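Local coordinates for protein ribonucleoside-diphosphate reductase (Pseudomonas aeruginosa, PDB 5IM3) that probably reduces ribonucleoside diphosphates to deoxyribonucleotides for DNA synthesis and binds dATP as an allosteric nucleotide, at residues 307-312 / 323-328. Numbering follows the deposited sequence.
Sequences YFIHKD and FMRVAM
The flat guanidinium of Arg325 meets Ile309 over one face and the backbone carbonyl of Tyr307 at its edge. On the face, Ile309 CG1 sits 3.8 Å from Arg325 NE, and Ile309 CD1 comes in at 4.1 Å from Arg325 NH2, displaced toward the rim of the group, so the aliphatic branch lies against the flat side and leaves the rim to polar partners. Near the plane, Tyr307 O stands 3.5 Å from Arg325 NH2. Arg325 gets there by running out from its helix with CG anti to the backbone N (chi1 154°) and then bending at chi3 (73°), a turn that lays the guanidinium across the Ile309 branch. The Ile309 side chain leaves its backbone toward the helix, and chi1 of -61°, with CG1 beside the backbone N, puts CG1 over the guanidinium face. The backbones stay well apart, with Ile309 CA 10.1 Å from Arg325 CA, and the long arginine side chain does the bridging. This is the all-alpha domain of the ribonucleotide reductase large chain: from the region of helix 297-307 the chain turns through a small antiparallel hairpin of strands 310-311 and 314-315 and continues into helix 319-330, which packs back beside the entry to the hairpin. Glu317, just after the hairpin, serves both sides, forming a salt bridge to Arg325 NE through OE2 and accepting a hydrogen bond from Ile309 N through OE1. Arg325 NH1 donates to Ala363 O; the bonds at NE and NH1 should limit the rotation of the group, while Glu317 probably balances its buried positive charge. Tyr261 of helix 250-267 touches both Ile309 and Arg325, while the Tyr307 hydroxyl is hydrogen-bonded to Thr357 OG1.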
ATOM      1  N   TYR A 307     -27.282 -22.545  36.278  1.00 60.90           N
ATOM      2  CA  TYR A 307     -28.454 -23.395  36.100  1.00 59.62           C
ATOM      3  C   TYR A 307     -29.066 -23.912  37.393  1.00 60.29           C
ATOM      4  O   TYR A 307     -30.285 -24.092  37.447  1.00 58.23           O
ATOM      5  CB  TYR A 307     -28.108 -24.583  35.195  1.00 61.10           C
ATOM      6  CG  TYR A 307     -27.976 -24.188  33.740  1.00 59.58           C
ATOM      7  CD1 TYR A 307     -29.067 -24.253  32.883  1.00 60.60           C
ATOM      8  CD2 TYR A 307     -26.769 -23.729  33.229  1.00 60.37           C
ATOM      9  CE1 TYR A 307     -28.957 -23.884  31.555  1.00 59.17           C
ATOM     10  CE2 TYR A 307     -26.649 -23.356  31.901  1.00 59.27           C
ATOM     11  CZ  TYR A 307     -27.747 -23.436  31.071  1.00 59.88           C
ATOM     12  OH  TYR A 307     -27.645 -23.069  29.749  1.00 61.42           O
ATOM     13  N   PHE A 308     -28.274 -24.154  38.436  1.00 58.15           N
ATOM     14  CA  PHE A 308     -28.835 -24.666  39.681  1.00 55.74           C
ATOM     15  C   PHE A 308     -29.712 -23.616  40.353  1.00 56.19           C
ATOM     16  O   PHE A 308     -29.354 -22.438  40.429  1.00 56.45           O
ATOM     17  CB  PHE A 308     -27.717 -25.096  40.638  1.00 56.51           C
ATOM     18  CG  PHE A 308     -26.987 -26.346  40.215  1.00 53.94           C
ATOM     19  CD1 PHE A 308     -27.517 -27.198  39.258  1.00 52.87           C
ATOM     20  CD2 PHE A 308     -25.768 -26.673  40.789  1.00 54.41           C
ATOM     21  CE1 PHE A 308     -26.847 -28.340  38.880  1.00 53.51           C
ATOM     22  CE2 PHE A 308     -25.091 -27.817  40.414  1.00 55.58           C
ATOM     23  CZ  PHE A 308     -25.630 -28.652  39.458  1.00 55.14           C
ATOM     24  N   ILE A 309     -30.872 -24.058  40.846  1.00 57.94           N
ATOM     25  CA  ILE A 309     -31.783 -23.162  41.544  1.00 59.69           C
ATOM     26  C   ILE A 309     -31.148 -22.706  42.853  1.00 60.27           C
ATOM     27  O   ILE A 309     -30.419 -23.456  43.515  1.00 60.88           O
ATOM     28  CB  ILE A 309     -33.139 -23.850  41.792  1.00 62.23           C
ATOM     29  CG1 ILE A 309     -33.809 -24.229  40.463  1.00 60.70           C
ATOM     30  CG2 ILE A 309     -34.062 -22.953  42.616  1.00 62.13           C
ATOM     31  CD1 ILE A 309     -34.184 -23.061  39.602  1.00 60.75           C
ATOM     32  N   HIS A 310     -31.442 -21.467  43.241  1.00 58.04           N
ATOM     33  CA  HIS A 310     -30.780 -20.840  44.374  1.00 61.93           C
ATOM     34  C   HIS A 310     -31.715 -19.835  45.029  1.00 64.21           C
ATOM     35  O   HIS A 310     -32.703 -19.395  44.435  1.00 63.29           O
ATOM     36  CB  HIS A 310     -29.491 -20.141  43.934  1.00 62.98           C
ATOM     37  CG  HIS A 310     -29.685 -19.207  42.781  1.00 63.15           C
ATOM     38  ND1 HIS A 310     -30.033 -17.883  42.943  1.00 63.61           N
ATOM     39  CD2 HIS A 310     -29.606 -19.414  41.444  1.00 61.16           C
ATOM     40  CE1 HIS A 310     -30.146 -17.311  41.757  1.00 63.12           C
ATOM     41  NE2 HIS A 310     -29.893 -18.219  40.832  1.00 61.46           N
ATOM     42  N   LYS A 311     -31.385 -19.472  46.265  1.00 75.35           N
ATOM     43  CA  LYS A 311     -32.081 -18.406  46.971  1.00 78.98           C
ATOM     44  C   LYS A 311     -31.096 -17.692  47.881  1.00 81.55           C
ATOM     45  O   LYS A 311     -30.297 -18.335  48.567  1.00 82.01           O
ATOM     46  CB  LYS A 311     -33.258 -18.929  47.799  1.00 81.14           C
ATOM     47  CG  LYS A 311     -33.999 -17.816  48.524  1.00 83.81           C
ATOM     48  CD  LYS A 311     -35.257 -18.305  49.206  1.00 85.23           C
ATOM     49  CE  LYS A 311     -36.103 -17.136  49.692  1.00 88.14           C
ATOM     50  NZ  LYS A 311     -36.620 -16.302  48.568  1.00 87.72           N
ATOM     51  N   ASP A 312     -31.169 -16.362  47.891  1.00 85.90           N
ATOM     52  CA  ASP A 312     -30.248 -15.538  48.670  1.00 88.97           C
ATOM     53  C   ASP A 312     -28.796 -15.841  48.312  1.00 88.16           C
ATOM     54  O   ASP A 312     -27.909 -15.794  49.168  1.00 89.92           O
ATOM     55  CB  ASP A 312     -30.473 -15.723  50.175  1.00 90.58           C
ATOM     56  CG  ASP A 312     -31.897 -15.403  50.601  1.00 91.51           C
ATOM     57  OD1 ASP A 312     -32.509 -14.486  50.017  1.00 91.45           O
ATOM     58  OD2 ASP A 312     -32.405 -16.071  51.525  1.00 93.39           O
ATOM     59  N   PHE A 323     -31.041 -32.676  37.431  1.00 52.52           N
ATOM     60  CA  PHE A 323     -31.478 -33.509  36.316  1.00 52.86           C
ATOM     61  C   PHE A 323     -32.852 -34.104  36.578  1.00 51.95           C
ATOM     62  O   PHE A 323     -33.643 -34.273  35.643  1.00 50.69           O
ATOM     63  CB  PHE A 323     -30.458 -34.621  36.052  1.00 52.97           C
ATOM     64  CG  PHE A 323     -29.178 -34.140  35.425  1.00 55.36           C
ATOM     65  CD1 PHE A 323     -29.197 -33.240  34.371  1.00 53.60           C
ATOM     66  CD2 PHE A 323     -27.951 -34.591  35.891  1.00 56.98           C
ATOM     67  CE1 PHE A 323     -28.023 -32.797  33.794  1.00 53.12           C
ATOM     68  CE2 PHE A 323     -26.772 -34.151  35.315  1.00 55.94           C
ATOM     69  CZ  PHE A 323     -26.812 -33.248  34.263  1.00 56.54           C
ATOM     70  N   MET A 324     -33.157 -34.418  37.837  1.00 49.36           N
ATOM     71  CA  MET A 324     -34.463 -34.975  38.162  1.00 53.34           C
ATOM     72  C   MET A 324     -35.557 -33.920  38.033  1.00 51.53           C
ATOM     73  O   MET A 324     -36.678 -34.233  37.617  1.00 52.64           O
ATOM     74  CB  MET A 324     -34.439 -35.573  39.572  1.00 54.26           C
ATOM     75  CG  MET A 324     -35.737 -36.241  40.005  1.00 56.59           C
ATOM     76  SD  MET A 324     -36.231 -37.617  38.942  1.00 58.90           S
ATOM     77  CE  MET A 324     -35.038 -38.863  39.427  1.00 58.79           C
ATOM     78  N   ARG A 325     -35.254 -32.662  38.375  1.00 52.34           N
ATOM     79  CA  ARG A 325     -36.235 -31.597  38.185  1.00 53.11           C
ATOM     80  C   ARG A 325     -36.583 -31.434  36.714  1.00 52.19           C
ATOM     81  O   ARG A 325     -37.755 -31.289  36.353  1.00 55.66           O
ATOM     82  CB  ARG A 325     -35.724 -30.266  38.737  1.00 53.28           C
ATOM     83  CG  ARG A 325     -36.384 -29.063  38.032  1.00 54.76           C
ATOM     84  CD  ARG A 325     -36.099 -27.741  38.693  1.00 53.58           C
ATOM     85  NE  ARG A 325     -34.727 -27.281  38.485  1.00 54.16           N
ATOM     86  CZ  ARG A 325     -34.294 -26.643  37.401  1.00 54.69           C
ATOM     87  NH1 ARG A 325     -35.109 -26.391  36.383  1.00 55.91           N
ATOM     88  NH2 ARG A 325     -33.029 -26.258  37.329  1.00 55.51           N
ATOM     89  N   VAL A 326     -35.568 -31.409  35.851  1.00 52.70           N
ATOM     90  CA  VAL A 326     -35.822 -31.237  34.424  1.00 52.09           C
ATOM     91  C   VAL A 326     -36.647 -32.404  33.905  1.00 51.52           C
ATOM     92  O   VAL A 326     -37.614 -32.220  33.153  1.00 50.44           O
ATOM     93  CB  VAL A 326     -34.495 -31.092  33.654  1.00 48.96           C
ATOM     94  CG1 VAL A 326     -34.756 -30.859  32.170  1.00 49.95           C
ATOM     95  CG2 VAL A 326     -33.669 -29.957  34.234  1.00 47.47           C
ATOM     96  N   ALA A 327     -36.288 -33.621  34.316  1.00 49.18           N
ATOM     97  CA  ALA A 327     -37.034 -34.803  33.907  1.00 50.68           C
ATOM     98  C   ALA A 327     -38.482 -34.717  34.369  1.00 49.68           C
ATOM     99  O   ALA A 327     -39.408 -34.994  33.600  1.00 50.27           O
ATOM    100  CB  ALA A 327     -36.362 -36.057  34.463  1.00 51.42           C
ATOM    101  N   MET A 328     -38.694 -34.331  35.630  1.00 52.31           N
ATOM    102  CA  MET A 328     -40.052 -34.188  36.147  1.00 53.85           C
ATOM    103  C   MET A 328     -40.816 -33.122  35.374  1.00 52.68           C
ATOM    104  O   MET A 328     -41.960 -33.339  34.955  1.00 51.82           O
ATOM    105  CB  MET A 328     -40.011 -33.844  37.639  1.00 55.26           C
ATOM    106  CG  MET A 328     -39.540 -34.986  38.548  1.00 56.52           C
ATOM    107  SD  MET A 328     -39.113 -34.439  40.218  1.00 55.23           S
ATOM    108  CE  MET A 328     -40.732 -34.137  40.916  1.00 56.05           C
TER